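Local coordinates for D-3-phosphoglycerate dehydrogenase-related protein (Vibrio cholerae, PDB 4S1V), which probably catalyses an NAD-dependent oxidoreduction of a D-2-hydroxyacid such as 3-phosphoglycerate, as in D-isomer-specific 2-hydroxyacid dehydrogenases, at residues 222-236 and 247-261. Sequence-based numbering, arbitrary orientation.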
ATOM      1  N   LYS C 222      24.570   1.655  19.070  1.00 26.29           N
ATOM      2  CA  LYS C 222      23.112   1.597  19.167  1.00 26.93           C
ATOM      3  C   LYS C 222      22.593   2.667  20.129  1.00 27.29           C
ATOM      4  O   LYS C 222      21.556   3.285  19.882  1.00 27.42           O
ATOM      5  CB  LYS C 222      22.639   0.205  19.619  1.00 26.40           C
ATOM      6  CG  LYS C 222      21.127   0.039  19.606  1.00 26.09           C
ATOM      7  CD  LYS C 222      20.710  -1.356  20.044  1.00 25.96           C
ATOM      8  CE  LYS C 222      19.293  -1.660  19.595  1.00 24.67           C
ATOM      9  NZ  LYS C 222      18.963  -3.096  19.813  1.00 24.79           N
ATOM     10  N   GLN C 223      23.330   2.883  21.214  1.00 28.77           N
ATOM     11  CA  GLN C 223      22.995   3.907  22.205  1.00 29.83           C
ATOM     12  C   GLN C 223      23.007   5.318  21.597  1.00 27.77           C
ATOM     13  O   GLN C 223      22.149   6.136  21.907  1.00 27.90           O
ATOM     14  CB  GLN C 223      23.917   3.798  23.434  1.00 32.63           C
ATOM     15  CG  GLN C 223      23.717   2.521  24.262  1.00 36.00           C
ATOM     16  CD  GLN C 223      24.558   1.315  23.801  1.00 39.99           C
ATOM     17  OE1 GLN C 223      24.840   1.125  22.605  1.00 40.04           O
ATOM     18  NE2 GLN C 223      24.948   0.479  24.764  1.00 39.78           N
ATOM     19  N   ASP C 224      23.964   5.586  20.710  1.00 26.53           N
ATOM     20  CA  ASP C 224      24.008   6.850  19.968  1.00 25.81           C
ATOM     21  C   ASP C 224      22.747   7.052  19.122  1.00 25.84           C
ATOM     22  O   ASP C 224      22.152   8.125  19.143  1.00 24.48           O
ATOM     23  CB  ASP C 224      25.244   6.924  19.067  1.00 25.25           C
ATOM     24  CG  ASP C 224      26.556   6.918  19.845  1.00 25.35           C
ATOM     25  OD1 ASP C 224      26.587   7.386  21.007  1.00 24.76           O
ATOM     26  OD2 ASP C 224      27.566   6.453  19.268  1.00 24.68           O
ATOM     27  N   LEU C 225      22.348   6.021  18.371  1.00 26.16           N
ATOM     28  CA  LEU C 225      21.116   6.093  17.581  1.00 26.11           C
ATOM     29  C   LEU C 225      19.891   6.339  18.459  1.00 26.97           C
ATOM     30  O   LEU C 225      19.019   7.137  18.101  1.00 27.28           O
ATOM     31  CB  LEU C 225      20.914   4.830  16.741  1.00 26.00           C
ATOM     32  CG  LEU C 225      21.996   4.464  15.725  1.00 25.68           C
ATOM     33  CD1 LEU C 225      21.630   3.163  15.036  1.00 25.92           C
ATOM     34  CD2 LEU C 225      22.224   5.572  14.699  1.00 25.62           C
ATOM     35  N   LEU C 226      19.839   5.672  19.613  1.00 26.44           N
ATOM     36  CA  LEU C 226      18.679   5.767  20.514  1.00 27.10           C
ATOM     37  C   LEU C 226      18.540   7.138  21.176  1.00 27.59           C
ATOM     38  O   LEU C 226      17.447   7.516  21.607  1.00 29.37           O
ATOM     39  CB  LEU C 226      18.714   4.660  21.575  1.00 26.21           C
ATOM     40  CG  LEU C 226      18.453   3.237  21.067  1.00 26.09           C
ATOM     41  CD1 LEU C 226      18.974   2.206  22.059  1.00 26.17           C
ATOM     42  CD2 LEU C 226      16.972   3.031  20.774  1.00 26.06           C
ATOM     43  N   ALA C 227      19.646   7.877  21.233  1.00 27.37           N
ATOM     44  CA  ALA C 227      19.663   9.222  21.795  1.00 26.62           C
ATOM     45  C   ALA C 227      19.195  10.280  20.796  1.00 25.98           C
ATOM     46  O   ALA C 227      19.185  11.468  21.116  1.00 24.73           O
ATOM     47  CB  ALA C 227      21.055   9.562  22.323  1.00 26.72           C
ATOM     48  N   MET C 228      18.804   9.851  19.594  1.00 25.13           N
ATOM     49  CA  MET C 228      18.390  10.794  18.550  1.00 24.58           C
ATOM     50  C   MET C 228      16.928  11.210  18.724  1.00 24.66           C
ATOM     51  O   MET C 228      16.160  10.519  19.393  1.00 24.42           O
ATOM     52  CB  MET C 228      18.629  10.206  17.148  1.00 24.96           C
ATOM     53  CG  MET C 228      20.099  10.179  16.731  1.00 25.57           C
ATOM     54  SD  MET C 228      20.454   9.409  15.136  1.00 24.67           S
ATOM     55  CE  MET C 228      19.815  10.657  14.019  1.00 23.53           C
ATOM     56  N   LYS C 229      16.555  12.338  18.122  1.00 23.66           N
ATOM     57  CA  LYS C 229      15.163  12.792  18.112  1.00 25.62           C
ATOM     58  C   LYS C 229      14.213  11.753  17.486  1.00 25.87           C
ATOM     59  O   LYS C 229      14.596  11.046  16.547  1.00 26.27           O
ATOM     60  CB  LYS C 229      15.039  14.129  17.376  1.00 26.25           C
ATOM     61  CG  LYS C 229      15.625  15.310  18.121  1.00 26.96           C
ATOM     62  CD  LYS C 229      15.504  16.567  17.279  1.00 28.83           C
ATOM     63  CE  LYS C 229      16.096  17.781  17.981  1.00 29.65           C
ATOM     64  NZ  LYS C 229      16.117  18.964  17.073  1.00 29.29           N
ATOM     65  N   PRO C 230      12.973  11.649  18.007  1.00 26.50           N
ATOM     66  CA  PRO C 230      12.010  10.638  17.511  1.00 25.78           C
ATOM     67  C   PRO C 230      11.511  10.849  16.070  1.00 25.59           C
ATOM     68  O   PRO C 230      10.892   9.941  15.498  1.00 24.86           O
ATOM     69  CB  PRO C 230      10.846  10.738  18.502  1.00 26.72           C
ATOM     70  CG  PRO C 230      10.964  12.109  19.095  1.00 27.38           C
ATOM     71  CD  PRO C 230      12.431  12.412  19.151  1.00 25.96           C
ATOM     72  N   ASP C 231      11.775  12.027  15.501  1.00 23.96           N
ATOM     73  CA  ASP C 231      11.456  12.319  14.101  1.00 23.78           C
ATOM     74  C   ASP C 231      12.720  12.677  13.300  1.00 23.70           C
ATOM     75  O   ASP C 231      12.639  13.387  12.296  1.00 23.71           O
ATOM     76  CB  ASP C 231      10.425  13.458  14.006  1.00 23.92           C
ATOM     77  CG  ASP C 231      10.936  14.777  14.596  1.00 25.06           C
ATOM     78  OD1 ASP C 231      12.009  14.785  15.244  1.00 24.99           O
ATOM     79  OD2 ASP C 231      10.259  15.812  14.417  1.00 25.21           O
ATOM     80  N   SER C 232      13.880  12.199  13.754  1.00 23.28           N
ATOM     81  CA  SER C 232      15.154  12.528  13.108  1.00 22.97           C
ATOM     82  C   SER C 232      15.385  11.705  11.835  1.00 22.14           C
ATOM     83  O   SER C 232      14.721  10.685  11.601  1.00 21.23           O
ATOM     84  CB  SER C 232      16.320  12.347  14.081  1.00 23.45           C
ATOM     85  OG  SER C 232      16.414  11.007  14.536  1.00 23.77           O
ATOM     86  N   LEU C 233      16.320  12.167  11.016  1.00 21.20           N
ATOM     87  CA  LEU C 233      16.751  11.417   9.837  1.00 20.86           C
ATOM     88  C   LEU C 233      18.245  11.100   9.886  1.00 20.56           C
ATOM     89  O   LEU C 233      19.080  12.002   9.901  1.00 19.67           O
ATOM     90  CB  LEU C 233      16.399  12.163   8.543  1.00 20.30           C
ATOM     91  CG  LEU C 233      17.075  11.642   7.259  1.00 20.19           C
ATOM     92  CD1 LEU C 233      16.544  10.271   6.837  1.00 20.25           C
ATOM     93  CD2 LEU C 233      16.916  12.660   6.139  1.00 19.30           C
ATOM     94  N   PHE C 234      18.563   9.809   9.903  1.00 20.08           N
ATOM     95  CA  PHE C 234      19.947   9.363   9.949  1.00 20.47           C
ATOM     96  C   PHE C 234      20.436   9.005   8.552  1.00 20.53           C
ATOM     97  O   PHE C 234      19.782   8.262   7.829  1.00 20.56           O
ATOM     98  CB  PHE C 234      20.082   8.164  10.883  1.00 20.01           C
ATOM     99  CG  PHE C 234      21.471   7.619  10.971  1.00 19.95           C
ATOM    100  CD1 PHE C 234      22.394   8.185  11.834  1.00 19.99           C
ATOM    101  CD2 PHE C 234      21.853   6.529  10.192  1.00 19.82           C
ATOM    102  CE1 PHE C 234      23.682   7.678  11.930  1.00 20.43           C
ATOM    103  CE2 PHE C 234      23.143   6.022  10.273  1.00 20.56           C
ATOM    104  CZ  PHE C 234      24.057   6.594  11.151  1.00 20.46           C
ATOM    105  N   VAL C 235      21.593   9.533   8.183  1.00 21.11           N
ATOM    106  CA  VAL C 235      22.100   9.355   6.822  1.00 21.40           C
ATOM    107  C   VAL C 235      23.495   8.742   6.836  1.00 22.30           C
ATOM    108  O   VAL C 235      24.408   9.264   7.483  1.00 22.91           O
ATOM    109  CB  VAL C 235      22.129  10.687   6.043  1.00 20.83           C
ATOM    110  CG1 VAL C 235      22.444  10.440   4.574  1.00 20.55           C
ATOM    111  CG2 VAL C 235      20.797  11.422   6.165  1.00 21.06           C
ATOM    112  N   ASN C 236      23.662   7.636   6.118  1.00 21.84           N
ATOM    113  CA  ASN C 236      24.990   7.056   5.948  1.00 21.28           C
ATOM    114  C   ASN C 236      25.334   6.822   4.482  1.00 20.97           C
ATOM    115  O   ASN C 236      24.835   5.869   3.869  1.00 20.27           O
ATOM    116  CB  ASN C 236      25.114   5.758   6.748  1.00 20.84           C
ATOM    117  CG  ASN C 236      26.557   5.310   6.948  1.00 21.49           C
ATOM    118  OD1 ASN C 236      27.514   5.954   6.489  1.00 21.40           O
ATOM    119  ND2 ASN C 236      26.722   4.193   7.651  1.00 21.30           N
ATOM    120  N   ALA C 247      22.653  -2.455  14.477  1.00 21.81           N
ATOM    121  CA  ALA C 247      22.034  -1.436  15.325  1.00 20.45           C
ATOM    122  C   ALA C 247      21.058  -0.543  14.562  1.00 20.35           C
ATOM    123  O   ALA C 247      19.983  -0.222  15.083  1.00 19.06           O
ATOM    124  CB  ALA C 247      23.095  -0.601  16.028  1.00 20.62           C
ATOM    125  N   LEU C 248      21.420  -0.149  13.337  1.00 19.07           N
ATOM    126  CA  LEU C 248      20.533   0.691  12.536  1.00 20.01           C
ATOM    127  C   LEU C 248      19.201   0.001  12.244  1.00 20.26           C
ATOM    128  O   LEU C 248      18.129   0.604  12.425  1.00 20.09           O
ATOM    129  CB  LEU C 248      21.180   1.137  11.219  1.00 19.66           C
ATOM    130  CG  LEU C 248      20.319   2.125  10.386  1.00 20.20           C
ATOM    131  CD1 LEU C 248      20.017   3.430  11.118  1.00 20.12           C
ATOM    132  CD2 LEU C 248      20.950   2.420   9.032  1.00 18.82           C
ATOM    133  N   TYR C 249      19.269  -1.249  11.784  1.00 19.78           N
ATOM    134  CA  TYR C 249      18.035  -1.987  11.494  1.00 21.03           C
ATOM    135  C   TYR C 249      17.164  -2.107  12.742  1.00 20.87           C
ATOM    136  O   TYR C 249      15.972  -1.816  12.703  1.00 21.63           O
ATOM    137  CB  TYR C 249      18.275  -3.388  10.897  1.00 20.31           C
ATOM    138  CG  TYR C 249      16.965  -4.152  10.866  1.00 20.67           C
ATOM    139  CD1 TYR C 249      16.025  -3.899   9.869  1.00 20.92           C
ATOM    140  CD2 TYR C 249      16.624  -5.046  11.886  1.00 20.78           C
ATOM    141  CE1 TYR C 249      14.806  -4.548   9.854  1.00 21.56           C
ATOM    142  CE2 TYR C 249      15.394  -5.693  11.890  1.00 21.03           C
ATOM    143  CZ  TYR C 249      14.491  -5.438  10.871  1.00 21.25           C
ATOM    144  OH  TYR C 249      13.274  -6.066  10.838  1.00 21.12           O
ATOM    145  N   SER C 250      17.764  -2.549  13.841  1.00 21.56           N
ATOM    146  CA  SER C 250      17.025  -2.765  15.084  1.00 21.59           C
ATOM    147  C   SER C 250      16.273  -1.496  15.496  1.00 21.86           C
ATOM    148  O   SER C 250      15.098  -1.565  15.865  1.00 22.25           O
ATOM    149  CB  SER C 250      17.969  -3.233  16.192  1.00 21.41           C
ATOM    150  OG  SER C 250      17.245  -3.531  17.381  1.00 22.55           O
ATOM    151  N   VAL C 251      16.940  -0.345  15.390  1.00 21.52           N
ATOM    152  CA  VAL C 251      16.383   0.950  15.825  1.00 21.63           C
ATOM    153  C   VAL C 251      15.297   1.478  14.880  1.00 22.35           C
ATOM    154  O   VAL C 251      14.245   1.929  15.329  1.00 23.04           O
ATOM    155  CB  VAL C 251      17.499   2.006  16.016  1.00 21.26           C
ATOM    156  CG1 VAL C 251      16.919   3.398  16.206  1.00 21.93           C
ATOM    157  CG2 VAL C 251      18.378   1.649  17.209  1.00 20.85           C
ATOM    158  N   MET C 252      15.537   1.399  13.575  1.00 22.66           N
ATOM    159  CA  MET C 252      14.547   1.846  12.598  1.00 23.30           C
ATOM    160  C   MET C 252      13.270   1.000  12.627  1.00 23.53           C
ATOM    161  O   MET C 252      12.156   1.531  12.521  1.00 23.46           O
ATOM    162  CB  MET C 252      15.156   1.890  11.195  1.00 24.35           C
ATOM    163  CG  MET C 252      16.259   2.932  11.044  1.00 25.01           C
ATOM    164  SD  MET C 252      15.722   4.591  11.516  1.00 25.69           S
ATOM    165  CE  MET C 252      17.112   5.098  12.516  1.00 25.96           C
ATOM    166  N   GLN C 253      13.430  -0.312  12.782  1.00 23.35           N
ATOM    167  CA  GLN C 253      12.280  -1.207  12.869  1.00 24.28           C
ATOM    168  C   GLN C 253      11.428  -0.842  14.082  1.00 23.36           C
ATOM    169  O   GLN C 253      10.205  -0.813  13.992  1.00 24.34           O
ATOM    170  CB  GLN C 253      12.727  -2.677  12.919  1.00 25.30           C
ATOM    171  CG  GLN C 253      11.914  -3.567  13.865  1.00 28.07           C
ATOM    172  CD  GLN C 253      10.588  -3.977  13.283  1.00 29.73           C
ATOM    173  OE1 GLN C 253       9.605  -4.188  14.003  1.00 29.63           O
ATOM    174  NE2 GLN C 253      10.550  -4.096  11.958  1.00 32.90           N
ATOM    175  N   ALA C 254      12.088  -0.539  15.196  1.00 23.16           N
ATOM    176  CA  ALA C 254      11.417  -0.190  16.454  1.00 23.82           C
ATOM    177  C   ALA C 254      10.722   1.182  16.447  1.00 24.28           C
ATOM    178  O   ALA C 254       9.830   1.442  17.265  1.00 24.26           O
ATOM    179  CB  ALA C 254      12.413  -0.269  17.607  1.00 22.74           C
ATOM    180  N   ASN C 255      11.136   2.058  15.534  1.00 24.76           N
ATOM    181  CA  ASN C 255      10.677   3.446  15.546  1.00 25.13           C
ATOM    182  C   ASN C 255      10.242   3.948  14.174  1.00 26.16           C
ATOM    183  O   ASN C 255      11.008   4.634  13.497  1.00 26.41           O
ATOM    184  CB  ASN C 255      11.768   4.342  16.140  1.00 25.34           C
ATOM    185  CG  ASN C 255      12.116   3.958  17.567  1.00 25.92           C
ATOM    186  OD1 ASN C 255      11.462   4.388  18.512  1.00 25.87           O
ATOM    187  ND2 ASN C 255      13.141   3.129  17.724  1.00 25.74           N
ATOM    188  N   PRO C 256       9.009   3.601  13.751  1.00 27.16           N
ATOM    189  CA  PRO C 256       8.527   3.966  12.413  1.00 28.63           C
ATOM    190  C   PRO C 256       8.371   5.471  12.174  1.00 30.26           C
ATOM    191  O   PRO C 256       8.251   5.895  11.030  1.00 31.58           O
ATOM    192  CB  PRO C 256       7.171   3.253  12.308  1.00 29.53           C
ATOM    193  CG  PRO C 256       6.759   2.992  13.715  1.00 28.59           C
ATOM    194  CD  PRO C 256       8.033   2.766  14.476  1.00 27.82           C
ATOM    195  N   MET C 257       8.396   6.273  13.232  1.00 31.79           N
ATOM    196  CA  MET C 257       8.354   7.720  13.061  1.00 33.80           C
ATOM    197  C   MET C 257       9.726   8.313  12.755  1.00 32.46           C
ATOM    198  O   MET C 257       9.818   9.425  12.241  1.00 30.87           O
ATOM    199  CB  MET C 257       7.695   8.408  14.256  1.00 38.14           C
ATOM    200  CG  MET C 257       6.307   8.976  13.951  1.00 44.59           C
ATOM    201  SD  MET C 257       5.034   7.779  13.466  1.00 51.01           S
ATOM    202  CE  MET C 257       5.095   7.846  11.674  1.00 46.60           C
ATOM    203  N   ARG C 258      10.782   7.567  13.074  1.00 30.30           N
ATOM    204  CA  ARG C 258      12.137   7.939  12.691  1.00 29.69           C
ATOM    205  C   ARG C 258      12.417   7.506  11.259  1.00 29.24           C
ATOM    206  O   ARG C 258      11.754   6.615  10.727  1.00 29.31           O
ATOM    207  CB  ARG C 258      13.142   7.265  13.613  1.00 31.46           C
ATOM    208  CG  ARG C 258      13.239   7.904  14.986  1.00 31.63           C
ATOM    209  CD  ARG C 258      14.294   7.218  15.822  1.00 32.21           C
ATOM    210  NE  ARG C 258      15.614   7.281  15.190  1.00 31.78           N
ATOM    211  CZ  ARG C 258      16.756   7.186  15.859  1.00 31.93           C
ATOM    212  NH1 ARG C 258      16.734   7.039  17.184  1.00 31.16           N
ATOM    213  NH2 ARG C 258      17.915   7.246  15.216  1.00 30.41           N
ATOM    214  N   GLN C 259      13.421   8.126  10.650  1.00 27.67           N
ATOM    215  CA  GLN C 259      13.798   7.812   9.285  1.00 26.76           C
ATOM    216  C   GLN C 259      15.302   7.594   9.119  1.00 25.76           C
ATOM    217  O   GLN C 259      16.109   8.026   9.943  1.00 24.06           O
ATOM    218  CB  GLN C 259      13.322   8.921   8.348  1.00 28.60           C
ATOM    219  CG  GLN C 259      11.853   8.831   7.984  1.00 30.70           C
ATOM    220  CD  GLN C 259      11.430   9.923   7.024  1.00 32.24           C
ATOM    221  OE1 GLN C 259      10.491  10.662   7.303  1.00 33.02           O
ATOM    222  NE2 GLN C 259      12.123  10.033   5.889  1.00 30.50           N
ATOM    223  N   ALA C 260      15.668   6.906   8.045  1.00 24.65           N
ATOM    224  CA  ALA C 260      17.064   6.722   7.696  1.00 23.67           C
ATOM    225  C   ALA C 260      17.207   6.720   6.182  1.00 23.58           C
ATOM    226  O   ALA C 260      16.243   6.468   5.463  1.00 23.60           O
ATOM    227  CB  ALA C 260      17.621   5.442   8.306  1.00 23.53           C
ATOM    228  N   ALA C 261      18.403   7.052   5.708  1.00 22.41           N
ATOM    229  CA  ALA C 261      18.736   6.942   4.303  1.00 21.99           C
ATOM    230  C   ALA C 261      20.162   6.399   4.228  1.00 21.89           C
ATOM    231  O   ALA C 261      21.064   6.941   4.869  1.00 22.15           O
ATOM    232  CB  ALA C 261      18.634   8.301   3.628  1.00 22.07           C
TER
HETATM  233  O   HOH W   1      16.709   8.666  12.692  1.00 20.83           O
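Lys222 lies along helix 247-254, its CB against Ala247 and its extended chain running alongside Val251 in the opposite sense until Lys222 NZ hydrogen-bonds Ser250 OG at 3.0 Å; in the second subunit Asp27 forms a salt bridge with the amine and Thr29 hydrogen-bonds the hydroxyl. One turn on, Leu225 sends CD1 onto the backbone of Leu248. Arg258 NH1 points nearly straight at Leu225 O, though their separation is doubtfully short; NH2 adds a weak, bent hydrogen bond. The bend at chi3 (59°) turns the guanidinium back toward this helix end. Met228 lies across it, SD 3.3 Å from Arg258 NH2. The planar group sits between Val251 CG1, over the centre of one face, and Ser232 OG, 3.6 Å above the opposite face, toward its rim. A water links Ser232 OG, Arg258 NE and Gln259 O, tying turn Lys229-Ser232 to strand 259-262. Gln259 N donates to Ser232 O, Phe234 N to Gln259 O, Ala261 N to Phe234 O and Asn236 N to Ala261 O. Phe234 CD2 meets Leu248 CD1 at 3.7 Å. Strand 233-236, between strands 205-208 and 259-262, opens a Rossmann-type beta-alpha-beta crossover through helix 247-254; helix 222-226 packs on the Phe234 face, helix 104-119 against Leu233 and Val235.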